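Local coordinates for glucose dehydrogenase (Serratia sp. FS14, PDB 7CDY), which is a calcium-binding beta-propeller protein of the glucose/sorbosone dehydrogenase family, folded as a ring of antiparallel beta sheets, at residues L62-P67 with G127-D132; Y136-L141 with L160-A165. One frame throughout, in Å; residues are numbered along the deposited sequence.

Interaction 1: residues L62-P67 with G127-D132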
# COMPACT_ATOMS: atom_id res chain seq x y z
N LEU A 62 12.80 -1.19 0.61
CA LEU A 62 12.23 -0.31 -0.39
C LEU A 62 10.82 -0.79 -0.67
O LEU A 62 10.61 -1.97 -0.96
CB LEU A 62 13.07 -0.32 -1.67
CG LEU A 62 12.58 0.60 -2.79
CD1 LEU A 62 12.61 2.06 -2.34
CD2 LEU A 62 13.45 0.41 -4.02
N LEU A 63 9.84 0.12 -0.52
CA LEU A 63 8.43 -0.24 -0.53
C LEU A 63 7.75 0.27 -1.80
O LEU A 63 7.94 -0.33 -2.86
CB LEU A 63 7.75 0.19 0.77
CG LEU A 63 8.46 -0.35 2.03
CD1 LEU A 63 7.90 0.27 3.30
CD2 LEU A 63 8.43 -1.89 2.11
N GLU A 64 6.94 1.33 -1.73
CA GLU A 64 6.14 1.74 -2.88
C GLU A 64 6.95 2.54 -3.89
O GLU A 64 7.79 3.36 -3.52
CB GLU A 64 4.95 2.60 -2.43
CG GLU A 64 3.84 2.77 -3.47
CD GLU A 64 2.82 1.66 -3.40
OE1 GLU A 64 3.18 0.48 -3.58
OE2 GLU A 64 1.63 1.96 -3.14
N VAL A 65 6.64 2.34 -5.17
CA VAL A 65 7.04 3.24 -6.24
C VAL A 65 5.78 3.82 -6.87
O VAL A 65 4.84 3.08 -7.19
CB VAL A 65 7.95 2.55 -7.29
CG1 VAL A 65 7.29 1.31 -7.92
CG2 VAL A 65 8.37 3.55 -8.37
N LEU A 66 5.74 5.14 -7.01
CA LEU A 66 4.56 5.82 -7.56
C LEU A 66 4.98 7.02 -8.40
O LEU A 66 5.34 8.08 -7.87
CB LEU A 66 3.60 6.24 -6.45
CG LEU A 66 2.31 6.94 -6.89
CD1 LEU A 66 1.59 6.15 -7.97
CD2 LEU A 66 1.37 7.18 -5.71
N PRO A 67 4.94 6.89 -9.72
CA PRO A 67 5.12 8.05 -10.59
C PRO A 67 4.08 9.12 -10.27
O PRO A 67 2.95 8.83 -9.88
CB PRO A 67 4.89 7.48 -11.99
CG PRO A 67 5.21 6.01 -11.85
CD PRO A 67 4.75 5.65 -10.49
N GLY A 127 3.17 1.74 4.11
CA GLY A 127 4.00 2.16 3.00
C GLY A 127 3.28 2.40 1.69
O GLY A 127 3.89 2.94 0.76
N LYS A 128 2.01 2.03 1.57
CA LYS A 128 1.32 2.28 0.31
C LYS A 128 1.06 3.77 0.11
O LYS A 128 0.91 4.54 1.06
CB LYS A 128 0.00 1.50 0.24
CG LYS A 128 0.11 -0.04 0.34
CD LYS A 128 1.10 -0.66 -0.62
CE LYS A 128 0.48 -1.12 -1.93
NZ LYS A 128 1.52 -1.69 -2.84
N LEU A 129 1.03 4.17 -1.16
CA LEU A 129 0.84 5.55 -1.57
C LEU A 129 -0.28 5.61 -2.61
O LEU A 129 -0.46 4.66 -3.38
CB LEU A 129 2.09 6.10 -2.26
CG LEU A 129 3.38 6.02 -1.46
CD1 LEU A 129 4.55 6.48 -2.31
CD2 LEU A 129 3.31 6.86 -0.19
N ALA A 130 -1.00 6.73 -2.66
CA ALA A 130 -1.98 6.92 -3.71
C ALA A 130 -2.29 8.41 -3.86
O ALA A 130 -2.41 9.12 -2.86
CB ALA A 130 -3.28 6.17 -3.40
N PHE A 131 -2.46 8.85 -5.10
CA PHE A 131 -2.93 10.20 -5.35
C PHE A 131 -4.45 10.22 -5.47
O PHE A 131 -5.07 9.27 -5.97
CB PHE A 131 -2.28 10.76 -6.63
CG PHE A 131 -0.86 11.20 -6.44
CD1 PHE A 131 -0.58 12.43 -5.87
CD2 PHE A 131 0.20 10.38 -6.81
CE1 PHE A 131 0.73 12.83 -5.67
CE2 PHE A 131 1.51 10.80 -6.62
CZ PHE A 131 1.77 12.02 -6.05
N ASP A 132 -5.07 11.30 -4.99
CA ASP A 132 -6.49 11.50 -5.23
C ASP A 132 -6.70 12.29 -6.52
O ASP A 132 -5.75 12.59 -7.25
CB ASP A 132 -7.18 12.07 -3.98
CG ASP A 132 -6.93 13.57 -3.77
OD1 ASP A 132 -6.25 14.22 -4.57
OD2 ASP A 132 -7.43 14.08 -2.74
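Two innermost strands of adjacent propeller blades, 62-67 and 129-131, run side by side here at an angle of 20°; their axes approach no closer than 7.8 Å, too far for backbone pairing. A glutamate bridges them: Glu64 reaches across with its carboxylate and meets the other segment through both oxygens. OE1 accepts Lys128 NZ at 2.8 Å on its syn lone pair, a salt bridge in which the two side chains cross at about a right angle. OE2 takes the backbone N of Leu129 at 3.0 Å; the bond is nearly straight (170° at the hydrogen) but comes from the anti side, 32° out of the carboxylate plane. Ser16 OG also bonds to OE1 and Arg323 pairs with OE2, so this buried charge is gripped from several directions. The Lys128 chain bends at chi2 and chi3, which curls its ammonium back to Glu64, and Glu321 is a second acidic partner. Further along, Leu66 CD2 wedges between Leu129 CB (3.7 Å) and the Phe131 ring, touching CD2 of that ring at 3.6 Å. Leu63 and Glu64 form a classic beta bulge opposite Ser80, whose OG also bonds to Gly127 O. Strand 76-84 thus pairs with 62-67, strand 137-140 flanks 129-131, and Trp15 of strand 3-19 packs on Glu64 and Lys128.

Interaction 2: residues Y136-L141 with L160-A165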
# COMPACT_ATOMS: atom_id res chain seq x y z
N TYR A 136 -3.52 15.33 -4.44
CA TYR A 136 -2.99 15.19 -3.08
C TYR A 136 -2.47 13.77 -2.87
O TYR A 136 -3.00 12.80 -3.42
CB TYR A 136 -4.06 15.51 -2.04
CG TYR A 136 -4.45 16.98 -2.05
CD1 TYR A 136 -3.72 17.93 -1.35
CD2 TYR A 136 -5.55 17.40 -2.79
CE1 TYR A 136 -4.08 19.27 -1.38
CE2 TYR A 136 -5.92 18.74 -2.82
CZ TYR A 136 -5.18 19.66 -2.10
OH TYR A 136 -5.53 21.00 -2.13
N LEU A 137 -1.42 13.67 -2.07
CA LEU A 137 -0.74 12.40 -1.83
C LEU A 137 -1.22 11.80 -0.52
O LEU A 137 -1.07 12.42 0.54
CB LEU A 137 0.77 12.64 -1.78
CG LEU A 137 1.62 11.40 -1.50
CD1 LEU A 137 1.39 10.30 -2.54
CD2 LEU A 137 3.09 11.79 -1.42
N PHE A 138 -1.78 10.59 -0.59
CA PHE A 138 -2.13 9.81 0.59
C PHE A 138 -1.04 8.79 0.91
O PHE A 138 -0.52 8.12 0.01
CB PHE A 138 -3.47 9.11 0.41
CG PHE A 138 -4.65 10.03 0.57
CD1 PHE A 138 -4.99 10.92 -0.43
CD2 PHE A 138 -5.43 9.98 1.72
CE1 PHE A 138 -6.08 11.77 -0.27
CE2 PHE A 138 -6.52 10.81 1.87
CZ PHE A 138 -6.84 11.70 0.88
N ILE A 139 -0.70 8.68 2.19
CA ILE A 139 0.38 7.81 2.66
C ILE A 139 -0.18 6.97 3.81
O ILE A 139 -0.63 7.52 4.82
CB ILE A 139 1.57 8.64 3.17
CG1 ILE A 139 2.07 9.61 2.09
CG2 ILE A 139 2.67 7.72 3.65
CD1 ILE A 139 2.99 10.68 2.64
N ALA A 140 -0.12 5.65 3.67
CA ALA A 140 -0.65 4.73 4.68
C ALA A 140 0.50 4.25 5.57
O ALA A 140 1.48 3.69 5.07
CB ALA A 140 -1.35 3.55 4.00
N LEU A 141 0.37 4.46 6.87
CA LEU A 141 1.43 4.15 7.83
C LEU A 141 0.98 3.12 8.85
O LEU A 141 -0.08 3.28 9.47
CB LEU A 141 1.88 5.41 8.56
CG LEU A 141 2.42 6.53 7.67
CD1 LEU A 141 2.63 7.80 8.48
CD2 LEU A 141 3.73 6.10 7.02
N LEU A 160 -3.31 7.27 8.42
CA LEU A 160 -3.31 7.66 7.01
C LEU A 160 -3.03 9.15 6.97
O LEU A 160 -3.65 9.92 7.72
CB LEU A 160 -4.67 7.36 6.39
CG LEU A 160 -4.88 7.65 4.91
CD1 LEU A 160 -3.81 6.98 4.07
CD2 LEU A 160 -6.26 7.21 4.47
N VAL A 161 -2.09 9.56 6.12
CA VAL A 161 -1.63 10.95 6.04
C VAL A 161 -2.01 11.49 4.67
O VAL A 161 -2.00 10.75 3.68
CB VAL A 161 -0.10 10.97 6.26
CG1 VAL A 161 0.56 12.18 5.60
CG2 VAL A 161 0.22 10.89 7.74
N ARG A 162 -2.38 12.77 4.60
CA ARG A 162 -2.63 13.46 3.33
C ARG A 162 -1.75 14.69 3.26
O ARG A 162 -1.80 15.55 4.15
CB ARG A 162 -4.09 13.88 3.17
CG ARG A 162 -4.35 14.50 1.80
CD ARG A 162 -5.79 14.97 1.61
NE ARG A 162 -6.10 16.11 2.46
CZ ARG A 162 -6.67 17.24 2.05
NH1 ARG A 162 -6.99 17.43 0.78
NH2 ARG A 162 -6.91 18.19 2.94
N LEU A 163 -0.96 14.80 2.18
CA LEU A 163 -0.04 15.91 1.94
C LEU A 163 -0.24 16.46 0.54
O LEU A 163 -0.87 15.84 -0.32
CB LEU A 163 1.42 15.47 2.10
CG LEU A 163 1.79 14.84 3.44
CD1 LEU A 163 3.22 14.31 3.39
CD2 LEU A 163 1.62 15.84 4.58
N THR A 164 0.33 17.65 0.30
CA THR A 164 0.43 18.14 -1.06
C THR A 164 1.50 17.35 -1.82
O THR A 164 2.25 16.55 -1.25
CB THR A 164 0.82 19.62 -1.10
OG1 THR A 164 2.19 19.76 -0.71
CG2 THR A 164 -0.09 20.46 -0.18
N ALA A 165 1.59 17.63 -3.13
CA ALA A 165 2.61 17.03 -3.98
C ALA A 165 4.02 17.27 -3.48
O ALA A 165 4.94 16.50 -3.81
CB ALA A 165 2.47 17.58 -5.40
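Strands 137-140 and 160-163 pair antiparallel in the middle of a four-stranded propeller blade, their axes 4.6 Å apart at the closest and their directions 158° from each other. Leu137 with Leu163 and Ile139 with Val161 are the hydrogen-bonded pairs; Phe138 with Arg162 and Ala140 with Leu160 are the non-hydrogen-bonded ones. Four backbone bonds join the two hydrogen-bonded pairs, two in each, among them Leu137 N to Leu163 O and Val161 N to Ile139 O, both 2.8 Å. Phe138 CA lies 3.2 Å from Val161 O, a CA-H...O contact at the non-hydrogen-bonded Phe138-Arg162 pair.

On the face carrying Leu137, Ile139, Val161 and Leu163 the contact is aliphatic. Ile139 CD1 touches Leu163 CD1 at 3.7 Å and, more loosely, Val161 CG1, whose side chain lies beside that of Ile139 and points the same way. Phe113 of strand 109-114, in the preceding blade, packs against Ile139, Val161 and Leu163.

The other face is built on Arg162. The extended first half of its chain runs across the Phe138 ring: CG lies over one face, offset toward the rim, in a CH-pi contact 4.0 Å from the centroid. Leu160 CG sits at the edge of the same ring, near its plane. A bend at chi3 (68°) then carries the guanidinium over Tyr136, where it makes a cation-pi contact, while Asp172 forms a salt bridge to NH2 and Asn173 hydrogen-bonds to it. Guanidinium and tyrosine planes are inclined by 44°, and Arg162 NH1 is the atom above the middle of the Tyr136 ring, 3.8 Å from its CG.

How the interactions relate
Both interactions are largely buried and reach one four-stranded sheet, interaction 1 with 129-131 alone: this is the edge strand and 137-140 the next, joined by backbone bonds such as Ala130 O to Phe138 N. Interaction 1 lies deeper, its centre about 7 Å from the chain centre against about 12 Å for interaction 2, and ties this blade to its neighbour through side chains, with a carboxylate that also takes a backbone N-H. Interaction 2 works inside the blade, where main-chain hydrogen bonds set the spacing. Arg162 adds ring contacts to its polar partners; Glu64 has ionic and hydrogen-bond partners. Each has a partly exposed end, at Leu66 and Phe131 in interaction 1 and at Tyr136 and Thr164 in interaction 2.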